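Side-chain contacts in iron dependent repressor (PDB 2X4H), which probably acts as a metal-dependent, DNA-binding transcription repressor of the DtxR/MntR family, and binds zinc ions: residues F16-T21 with S46-E51; I22-D27 with A38-I43; I78-K83 with E116-L121. All blocks are in the same frame, centred on the assembly; numbering follows the deposited sequence.

Contact 1. Residues F16-T21 with S46-E51. With ZN (zinc ion), chain L; ZN (zinc ion), chain K.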
loop_
_atom_site.group_PDB
_atom_site.type_symbol
_atom_site.label_atom_id
_atom_site.label_comp_id
_atom_site.label_asym_id
_atom_site.label_seq_id
_atom_site.Cartn_x
_atom_site.Cartn_y
_atom_site.Cartn_z
ATOM N N PHE C 16 -12.932 2.082 -0.444
ATOM C CA PHE C 16 -14.266 2.166 0.087
ATOM C C PHE C 16 -15.133 0.961 -0.302
ATOM O O PHE C 16 -15.773 0.366 0.557
ATOM C CB PHE C 16 -14.915 3.457 -0.400
ATOM C CG PHE C 16 -16.232 3.748 0.217
ATOM C CD1 PHE C 16 -16.345 3.931 1.583
ATOM C CD2 PHE C 16 -17.360 3.920 -0.578
ATOM C CE1 PHE C 16 -17.561 4.249 2.153
ATOM C CE2 PHE C 16 -18.578 4.235 -0.008
ATOM C CZ PHE C 16 -18.678 4.388 1.360
ATOM N N SER C 17 -15.169 0.632 -1.592
ATOM C CA SER C 17 -15.897 -0.554 -2.083
ATOM C C SER C 17 -15.452 -1.860 -1.423
ATOM O O SER C 17 -16.279 -2.701 -1.074
ATOM C CB SER C 17 -15.747 -0.682 -3.600
ATOM O OG SER C 17 -16.576 0.260 -4.236
ATOM N N TYR C 18 -14.136 -2.029 -1.274
ATOM C CA TYR C 18 -13.599 -3.195 -0.580
ATOM C C TYR C 18 -14.172 -3.267 0.812
ATOM O O TYR C 18 -14.674 -4.302 1.217
ATOM C CB TYR C 18 -12.072 -3.130 -0.468
ATOM C CG TYR C 18 -11.309 -3.767 -1.593
ATOM C CD1 TYR C 18 -11.270 -3.183 -2.860
ATOM C CD2 TYR C 18 -10.570 -4.931 -1.381
ATOM C CE1 TYR C 18 -10.551 -3.765 -3.905
ATOM C CE2 TYR C 18 -9.841 -5.512 -2.412
ATOM C CZ TYR C 18 -9.830 -4.928 -3.668
ATOM O OH TYR C 18 -9.106 -5.517 -4.678
ATOM N N LEU C 19 -14.091 -2.158 1.542
ATOM C CA LEU C 19 -14.493 -2.136 2.944
ATOM C C LEU C 19 -15.976 -2.353 3.135
ATOM O O LEU C 19 -16.381 -2.938 4.138
ATOM C CB LEU C 19 -14.098 -0.834 3.639
ATOM C CG LEU C 19 -12.611 -0.487 3.717
ATOM C CD1 LEU C 19 -12.432 0.730 4.600
ATOM C CD2 LEU C 19 -11.755 -1.661 4.217
ATOM N N LEU C 20 -16.792 -1.876 2.202
ATOM C CA LEU C 20 -18.237 -2.109 2.289
ATOM C C LEU C 20 -18.536 -3.574 1.998
ATOM O O LEU C 20 -19.473 -4.132 2.557
ATOM C CB LEU C 20 -19.016 -1.208 1.325
ATOM C CG LEU C 20 -19.140 0.258 1.748
ATOM C CD1 LEU C 20 -19.430 1.167 0.554
ATOM C CD2 LEU C 20 -20.212 0.405 2.830
ATOM N N THR C 21 -17.740 -4.197 1.129
ATOM C CA THR C 21 -17.928 -5.615 0.830
ATOM C C THR C 21 -17.482 -6.499 1.992
ATOM O O THR C 21 -18.142 -7.472 2.312
ATOM C CB THR C 21 -17.161 -6.042 -0.402
ATOM O OG1 THR C 21 -17.566 -5.249 -1.519
ATOM C CG2 THR C 21 -17.440 -7.489 -0.692
ATOM N N SER C 46 -5.831 -12.423 -6.701
ATOM C CA SER C 46 -4.489 -11.893 -6.495
ATOM C C SER C 46 -4.552 -10.384 -6.255
ATOM O O SER C 46 -3.892 -9.874 -5.353
ATOM C CB SER C 46 -3.597 -12.191 -7.716
ATOM O OG SER C 46 -4.074 -11.498 -8.857
ATOM N N SER C 47 -5.356 -9.674 -7.046
ATOM C CA SER C 47 -5.604 -8.238 -6.812
ATOM C C SER C 47 -6.230 -7.988 -5.439
ATOM O O SER C 47 -5.819 -7.070 -4.730
ATOM C CB SER C 47 -6.496 -7.648 -7.897
ATOM O OG SER C 47 -5.978 -7.901 -9.193
ATOM N N VAL C 48 -7.193 -8.818 -5.043
ATOM C CA VAL C 48 -7.784 -8.671 -3.723
ATOM C C VAL C 48 -6.770 -8.956 -2.622
ATOM O O VAL C 48 -6.698 -8.210 -1.660
ATOM C CB VAL C 48 -9.040 -9.554 -3.530
ATOM C CG1 VAL C 48 -9.555 -9.469 -2.087
ATOM C CG2 VAL C 48 -10.131 -9.131 -4.498
ATOM N N PHE C 49 -5.971 -10.012 -2.765
ATOM C CA PHE C 49 -4.922 -10.313 -1.779
ATOM C C PHE C 49 -3.935 -9.156 -1.646
ATOM O O PHE C 49 -3.565 -8.769 -0.541
ATOM C CB PHE C 49 -4.148 -11.588 -2.155
ATOM C CG PHE C 49 -3.259 -12.108 -1.048
ATOM C CD1 PHE C 49 -3.602 -13.262 -0.346
ATOM C CD2 PHE C 49 -2.083 -11.437 -0.701
ATOM C CE1 PHE C 49 -2.795 -13.743 0.670
ATOM C CE2 PHE C 49 -1.265 -11.911 0.316
ATOM C CZ PHE C 49 -1.620 -13.078 1.003
ATOM N N GLU C 50 -3.498 -8.620 -2.776
ATOM C CA GLU C 50 -2.550 -7.513 -2.776
ATOM C C GLU C 50 -3.182 -6.304 -2.101
ATOM O O GLU C 50 -2.581 -5.713 -1.205
ATOM C CB GLU C 50 -2.118 -7.183 -4.214
ATOM C CG GLU C 50 -1.205 -5.976 -4.389
ATOM C CD GLU C 50 0.193 -6.121 -3.804
ATOM O OE1 GLU C 50 0.756 -5.070 -3.459
ATOM O OE2 GLU C 50 0.728 -7.234 -3.703
ATOM N N GLU C 51 -4.402 -5.955 -2.502
ATOM C CA GLU C 51 -5.045 -4.753 -1.950
ATOM C C GLU C 51 -5.310 -4.951 -0.472
ATOM O O GLU C 51 -5.012 -4.074 0.337
ATOM C CB GLU C 51 -6.318 -4.368 -2.714
ATOM C CG GLU C 51 -7.010 -3.046 -2.229
ATOM C CD GLU C 51 -6.117 -1.824 -2.351
ATOM O OE1 GLU C 51 -5.041 -1.923 -2.943
ATOM O OE2 GLU C 51 -6.458 -0.736 -1.863
HETATM ZN ZN ZN L . 1.086 -3.300 -3.573
HETATM ZN ZN ZN K . -5.623 0.780 -1.558
#
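Tyr18 and Val48 bring the two backbones nearest, their CA atoms 8.6 Å apart, where helix segments 16-21 and 46-51 cross almost perpendicularly at -96° with axes 12.2 Å apart. So wide a crossing illustrates how one long side chain can span an interhelical gap: the Tyr18 ring reaches across to Val48 and Glu51, its hydroxyl end entering beside their backbone turn. Over one ring face, toward its rim, lies Glu51 CG, a CH-pi contact 3.8 Å from the ring centroid. In the ring plane, at the hydroxyl edge, stands Val48 CA, 3.6 Å from Tyr18 OH. Val48 CG1 approaches obliquely, 4.0 Å from Tyr18 CE2.

Glu51 thus serves two purposes. With CG anti to the backbone N (chi1 -177°) its methylenes cover the tyrosine, while the bend at chi2 carries the carboxylate away to a zinc ion, bound by OE2 at 1.8 Å. Glu15 and, from the second subunit, Glu50 and His54 complete that site. Glu50 of segment 46-51 takes the reciprocal role at another zinc, so the metals bridge the two subunits.

Around this buried crossing, Val48 also packs on Ile37 and Ala38 of helix 34-41, the helix before it in the helix-turn-helix. On helix 13-27, Leu19 meets Val61 of strand 61-64, and Phe16 lies against helix 72-94.

Contact 2. Residues I22-D27 with A38-I43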
loop_
_atom_site.group_PDB
_atom_site.type_symbol
_atom_site.label_atom_id
_atom_site.label_comp_id
_atom_site.label_asym_id
_atom_site.label_seq_id
_atom_site.Cartn_x
_atom_site.Cartn_y
_atom_site.Cartn_z
ATOM N N ILE C 22 -16.356 -6.158 2.602
ATOM C CA ILE C 22 -15.880 -6.843 3.801
ATOM C C ILE C 22 -16.895 -6.678 4.955
ATOM O O ILE C 22 -17.222 -7.646 5.647
ATOM C CB ILE C 22 -14.466 -6.321 4.214
ATOM C CG1 ILE C 22 -13.424 -6.740 3.184
ATOM C CG2 ILE C 22 -14.063 -6.813 5.622
ATOM C CD1 ILE C 22 -12.107 -5.992 3.307
ATOM N N LYS C 23 -17.414 -5.467 5.142
ATOM C CA LYS C 23 -18.382 -5.199 6.236
ATOM C C LYS C 23 -19.670 -6.033 6.149
ATOM O O LYS C 23 -20.214 -6.444 7.170
ATOM C CB LYS C 23 -18.718 -3.695 6.322
ATOM C CG LYS C 23 -19.505 -3.272 7.579
ATOM C CD LYS C 23 -19.800 -1.782 7.566
ATOM C CE LYS C 23 -20.610 -1.337 8.787
ATOM N NZ LYS C 23 -21.965 -1.919 8.776
ATOM N N ARG C 24 -20.148 -6.283 4.933
ATOM C CA ARG C 24 -21.361 -7.083 4.727
ATOM C C ARG C 24 -21.189 -8.488 5.335
ATOM O O ARG C 24 -22.013 -8.926 6.119
ATOM C CB ARG C 24 -21.691 -7.154 3.223
ATOM C CG ARG C 24 -23.048 -7.751 2.867
ATOM C CD ARG C 24 -23.153 -8.164 1.387
ATOM N NE ARG C 24 -22.901 -7.075 0.428
ATOM C CZ ARG C 24 -21.882 -7.011 -0.447
ATOM N NH1 ARG C 24 -20.955 -7.970 -0.526
ATOM N NH2 ARG C 24 -21.780 -5.969 -1.268
ATOM N N TYR C 25 -20.103 -9.180 4.988
ATOM C CA TYR C 25 -19.779 -10.469 5.606
ATOM C C TYR C 25 -19.648 -10.321 7.126
ATOM O O TYR C 25 -20.351 -11.019 7.883
ATOM C CB TYR C 25 -18.503 -11.086 4.984
ATOM C CG TYR C 25 -18.709 -11.472 3.537
ATOM C CD1 TYR C 25 -18.193 -10.699 2.508
ATOM C CD2 TYR C 25 -19.480 -12.579 3.197
ATOM C CE1 TYR C 25 -18.414 -11.032 1.190
ATOM C CE2 TYR C 25 -19.705 -12.912 1.873
ATOM C CZ TYR C 25 -19.170 -12.133 0.882
ATOM O OH TYR C 25 -19.402 -12.461 -0.423
ATOM N N ASN C 26 -18.795 -9.393 7.566
ATOM C CA ASN C 26 -18.541 -9.179 8.994
ATOM C C ASN C 26 -19.832 -8.855 9.781
ATOM O O ASN C 26 -20.031 -9.383 10.858
ATOM C CB ASN C 26 -17.550 -8.040 9.242
ATOM C CG ASN C 26 -16.155 -8.281 8.670
ATOM O OD1 ASN C 26 -15.331 -7.359 8.704
ATOM N ND2 ASN C 26 -15.877 -9.480 8.133
ATOM N N ASP C 27 -20.694 -7.997 9.237
ATOM C CA ASP C 27 -22.005 -7.684 9.859
ATOM C C ASP C 27 -22.815 -8.954 10.100
ATOM O O ASP C 27 -23.592 -9.032 11.044
ATOM C CB ASP C 27 -22.853 -6.733 8.985
ATOM C CG ASP C 27 -22.411 -5.279 9.078
ATOM O OD1 ASP C 27 -21.646 -4.927 9.996
ATOM O OD2 ASP C 27 -22.831 -4.481 8.215
ATOM N N ALA C 38 -13.526 -11.056 -4.060
ATOM C CA ALA C 38 -13.130 -10.987 -5.460
ATOM C C ALA C 38 -14.329 -11.160 -6.381
ATOM O O ALA C 38 -14.517 -10.390 -7.330
ATOM C CB ALA C 38 -12.071 -12.057 -5.756
ATOM N N LYS C 39 -15.142 -12.171 -6.095
ATOM C CA LYS C 39 -16.336 -12.434 -6.896
ATOM C C LYS C 39 -17.386 -11.322 -6.755
ATOM O O LYS C 39 -17.995 -10.890 -7.759
ATOM C CB LYS C 39 -16.926 -13.788 -6.503
ATOM C CG LYS C 39 -17.991 -14.342 -7.459
ATOM C CD LYS C 39 -18.492 -15.702 -6.953
ATOM C CE LYS C 39 -19.594 -16.287 -7.822
ATOM N NZ LYS C 39 -19.796 -17.738 -7.486
ATOM N N ASP C 40 -17.587 -10.838 -5.532
ATOM C CA ASP C 40 -18.546 -9.740 -5.311
ATOM C C ASP C 40 -18.177 -8.480 -6.113
ATOM O O ASP C 40 -19.039 -7.872 -6.734
ATOM C CB ASP C 40 -18.669 -9.413 -3.817
ATOM C CG ASP C 40 -19.219 -10.587 -2.996
ATOM O OD1 ASP C 40 -19.103 -10.566 -1.752
ATOM O OD2 ASP C 40 -19.763 -11.541 -3.595
ATOM N N LEU C 41 -16.889 -8.125 -6.132
ATOM C CA LEU C 41 -16.409 -6.939 -6.863
ATOM C C LEU C 41 -16.058 -7.217 -8.329
ATOM O O LEU C 41 -15.699 -6.296 -9.061
ATOM C CB LEU C 41 -15.193 -6.338 -6.144
ATOM C CG LEU C 41 -15.479 -5.792 -4.747
ATOM C CD1 LEU C 41 -14.185 -5.436 -4.049
ATOM C CD2 LEU C 41 -16.465 -4.578 -4.812
ATOM N N LYS C 42 -16.174 -8.472 -8.759
ATOM C CA LYS C 42 -15.869 -8.868 -10.145
ATOM C C LYS C 42 -14.421 -8.568 -10.515
ATOM O O LYS C 42 -14.158 -7.970 -11.562
ATOM C CB LYS C 42 -16.817 -8.183 -11.148
ATOM C CG LYS C 42 -18.300 -8.362 -10.841
ATOM C CD LYS C 42 -19.204 -8.053 -12.050
ATOM C CE LYS C 42 -19.265 -6.559 -12.408
ATOM N NZ LYS C 42 -18.045 -6.091 -13.141
ATOM N N ILE C 43 -13.491 -8.964 -9.643
ATOM C CA ILE C 43 -12.046 -8.777 -9.883
ATOM C C ILE C 43 -11.227 -10.011 -9.465
ATOM O O ILE C 43 -11.782 -10.986 -8.944
ATOM C CB ILE C 43 -11.492 -7.490 -9.176
ATOM C CG1 ILE C 43 -11.600 -7.614 -7.647
ATOM C CG2 ILE C 43 -12.179 -6.245 -9.696
ATOM C CD1 ILE C 43 -11.274 -6.320 -6.892
#
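Tyr25 and Arg24, adjacent on helix 13-27, both turn to a single acidic partner, Asp40 of helix 34-41, a compact example of neighbouring side chains sharing one carboxylate oxygen.

The hydrogen bond comes first. Tyr25 OH donates to Asp40 OD1, and the two side chains approach from opposite directions with ring and carboxylate planes 8° apart, and the oxygen sits at the ring edge near its plane. The modelled separation of these atoms, 2.3 Å, is very short, and its exact value is doubtful at this resolution. Asp40 OD2 is not a second acceptor, because its angle to the hydroxyl is poor.

The ionic component is looser. Arg24 NH1 forms a salt bridge to Asp40 OD1 at 3.4 Å. The arginine extends with CG anti to its own amide nitrogen (chi1 -170°), then bends at chi3, which brings the edge of the guanidinium to OD1 while its plane stands 77° from that of the carboxylate. A separate ion pair, Lys23 NZ to Asp27 OD2 at 2.8 Å, runs along helix 13-27 itself and uses the syn lone pair of that oxygen.

Backbone bonds finish the other segment. Lys42, with positive phi, closes a Schellman motif in which Ile43 N donates to Ala38 O at 2.9 Å, turning the chain toward helix 45-57.

At the protein surface, then, this polar link joins the first two helices of the DNA-binding domain. Asp40 OD2 also has a long, weak ion pair with Arg36. A phenol hydroxyl and a looser guanidinium gathered at OD1 would be consistent with Asp40 being ionised, though the very short separation leaves the strength of the first bond uncertain.

Contact 3. Residues I78-K83 with E116-L121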
loop_
_atom_site.group_PDB
_atom_site.type_symbol
_atom_site.label_atom_id
_atom_site.label_comp_id
_atom_site.label_asym_id
_atom_site.label_seq_id
_atom_site.Cartn_x
_atom_site.Cartn_y
_atom_site.Cartn_z
ATOM N N ILE C 78 -15.107 4.326 6.561
ATOM C CA ILE C 78 -16.340 4.171 5.771
ATOM C C ILE C 78 -17.330 5.332 6.058
ATOM O O ILE C 78 -17.843 5.965 5.150
ATOM C CB ILE C 78 -17.069 2.843 6.100
ATOM C CG1 ILE C 78 -16.437 1.673 5.357
ATOM C CG2 ILE C 78 -18.557 2.914 5.744
ATOM C CD1 ILE C 78 -17.022 0.341 5.740
ATOM N N ASN C 79 -17.588 5.582 7.336
ATOM C CA ASN C 79 -18.518 6.640 7.747
ATOM C C ASN C 79 -17.979 8.009 7.338
ATOM O O ASN C 79 -18.720 8.864 6.865
ATOM C CB ASN C 79 -18.764 6.603 9.250
ATOM C CG ASN C 79 -19.628 5.446 9.667
ATOM O OD1 ASN C 79 -20.245 4.783 8.837
ATOM N ND2 ASN C 79 -19.682 5.194 10.965
ATOM N N TYR C 80 -16.672 8.189 7.482
ATOM C CA TYR C 80 -16.106 9.481 7.190
ATOM C C TYR C 80 -16.240 9.819 5.684
ATOM O O TYR C 80 -16.580 10.964 5.330
ATOM C CB TYR C 80 -14.668 9.609 7.689
ATOM C CG TYR C 80 -14.094 10.846 7.136
ATOM C CD1 TYR C 80 -14.565 12.099 7.552
ATOM C CD2 TYR C 80 -13.159 10.796 6.104
ATOM C CE1 TYR C 80 -14.084 13.274 6.967
ATOM C CE2 TYR C 80 -12.662 11.967 5.519
ATOM C CZ TYR C 80 -13.115 13.190 5.957
ATOM O OH TYR C 80 -12.583 14.312 5.375
ATOM N N LEU C 81 -16.046 8.841 4.801
ATOM C CA LEU C 81 -16.288 9.100 3.370
ATOM C C LEU C 81 -17.790 9.331 3.035
ATOM O O LEU C 81 -18.133 10.127 2.149
ATOM C CB LEU C 81 -15.709 7.987 2.509
ATOM C CG LEU C 81 -15.856 8.061 0.991
ATOM C CD1 LEU C 81 -15.577 9.460 0.491
ATOM C CD2 LEU C 81 -14.886 7.058 0.335
ATOM N N ILE C 82 -18.672 8.635 3.744
ATOM C CA ILE C 82 -20.112 8.762 3.535
ATOM C C ILE C 82 -20.544 10.151 3.944
ATOM O O ILE C 82 -21.267 10.822 3.211
ATOM C CB ILE C 82 -20.897 7.692 4.312
ATOM C CG1 ILE C 82 -20.769 6.324 3.609
ATOM C CG2 ILE C 82 -22.382 8.117 4.467
ATOM C CD1 ILE C 82 -21.272 5.108 4.406
ATOM N N LYS C 83 -20.070 10.584 5.107
ATOM C CA LYS C 83 -20.257 11.942 5.600
ATOM C C LYS C 83 -19.700 12.953 4.596
ATOM O O LYS C 83 -20.342 13.944 4.290
ATOM C CB LYS C 83 -19.574 12.089 6.975
ATOM C CG LYS C 83 -19.787 13.429 7.669
ATOM C CD LYS C 83 -19.193 13.537 9.076
ATOM C CE LYS C 83 -19.552 14.907 9.670
ATOM N NZ LYS C 83 -19.070 15.161 11.066
ATOM N N GLU C 116 -11.072 17.757 9.011
ATOM C CA GLU C 116 -11.384 19.049 9.571
ATOM C C GLU C 116 -12.416 19.780 8.699
ATOM O O GLU C 116 -13.374 20.330 9.233
ATOM C CB GLU C 116 -10.136 19.908 9.785
ATOM C CG GLU C 116 -10.426 21.178 10.606
ATOM C CD GLU C 116 -9.231 22.094 10.776
ATOM O OE1 GLU C 116 -8.103 21.676 10.443
ATOM O OE2 GLU C 116 -9.435 23.239 11.247
ATOM N N ILE C 117 -12.227 19.751 7.378
ATOM C CA ILE C 117 -13.099 20.462 6.448
ATOM C C ILE C 117 -14.503 19.883 6.456
ATOM O O ILE C 117 -15.508 20.619 6.552
ATOM C CB ILE C 117 -12.544 20.444 5.005
ATOM C CG1 ILE C 117 -11.300 21.314 4.896
ATOM C CG2 ILE C 117 -13.563 20.946 4.028
ATOM C CD1 ILE C 117 -10.563 21.175 3.565
ATOM N N ILE C 118 -14.589 18.568 6.341
ATOM C CA ILE C 118 -15.904 17.922 6.370
ATOM C C ILE C 118 -16.660 18.181 7.688
ATOM O O ILE C 118 -17.823 18.511 7.651
ATOM C CB ILE C 118 -15.788 16.428 6.071
ATOM C CG1 ILE C 118 -15.348 16.234 4.616
ATOM C CG2 ILE C 118 -17.099 15.680 6.380
ATOM C CD1 ILE C 118 -16.246 16.870 3.603
ATOM N N ASP C 119 -15.997 18.059 8.837
ATOM C CA ASP C 119 -16.642 18.346 10.116
ATOM C C ASP C 119 -17.028 19.803 10.222
ATOM O O ASP C 119 -18.095 20.119 10.768
ATOM C CB ASP C 119 -15.762 17.965 11.309
ATOM C CG ASP C 119 -15.632 16.431 11.483
ATOM O OD1 ASP C 119 -16.404 15.694 10.815
ATOM O OD2 ASP C 119 -14.765 15.953 12.272
ATOM N N LYS C 120 -16.196 20.712 9.709
ATOM C CA LYS C 120 -16.566 22.124 9.826
ATOM C C LYS C 120 -17.673 22.493 8.860
ATOM O O LYS C 120 -18.515 23.337 9.177
ATOM C CB LYS C 120 -15.340 23.036 9.715
ATOM C CG LYS C 120 -14.590 23.049 11.056
ATOM C CD LYS C 120 -13.446 24.012 11.146
ATOM C CE LYS C 120 -13.094 24.243 12.614
ATOM N NZ LYS C 120 -11.666 24.563 12.796
ATOM N N LEU C 121 -17.694 21.843 7.703
ATOM C CA LEU C 121 -18.686 22.113 6.677
ATOM C C LEU C 121 -20.025 21.562 7.143
ATOM O O LEU C 121 -21.064 22.171 6.918
ATOM C CB LEU C 121 -18.277 21.543 5.313
ATOM C CG LEU C 121 -19.218 21.764 4.116
ATOM C CD1 LEU C 121 -19.484 23.252 3.876
ATOM C CD2 LEU C 121 -18.714 21.108 2.853
#
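Lys83 and Ile118 slide past one another in opposite directions where helix segments 78-83 and 116-121 cross at 55°, with axes 10.6 Å apart. The lysine illustrates how a long aliphatic chain can pack along its length and still deliver a charge. With CG anti to the backbone N (chi1 -175°) and every later torsion extended, its CG lies 3.7 Å from Ile118 CG2, and its ammonium goes on to the next residue, Asp119. Lys83 NZ donates to Asp119 OD1 at 2.7 Å in a salt bridge. Here the side chains meet at about a right angle, and the nitrogen comes from above the carboxylate, 46° out of its plane. Lys83 also makes a cation-pi contact with Tyr122.

Tyr80, one turn earlier, takes another flank of Ile118. Its ring lies obliquely to the isoleucine, with Tyr80 CE1 3.7 Å from Ile118 CB and Tyr80 OH 3.5 Å from Ile118 CG1. The hydroxyl is hydrogen-bonded to the carbonyl oxygen of Ile113, which anchors the outer end of the ring. Asp119 belongs to a zinc site seen for this protein, although that metal is not bound to this chain.

Within the metal-binding and dimerisation domain, Leu121 continues the packing onto Val87 and Leu91 of helix 72-94. Ile117 and Lys120 pack on Ile97 of the third subunit, while Ile78 reaches back to helix 13-27.

In the fold
Contacts 1 and 2 are close neighbours, centres about 8 Å apart, and share helix 13-27. Contact 2 is nested within the loop that contact 1 closes, so the three helices 13-27, 34-41 and 45-57 are tied together as the helical part of the DNA-binding domain. Contact 3 follows later in the chain, its centre about 22 Å from that of contact 1 and across the chain's centre, in the metal-binding and dimerisation domain. Helix 72-94 connects the two regions: Phe16 and Leu19 of contact 1 pack against Ile78 of contact 3. Such continuity could couple metal binding and subunit association to the placement of the DNA-binding helices.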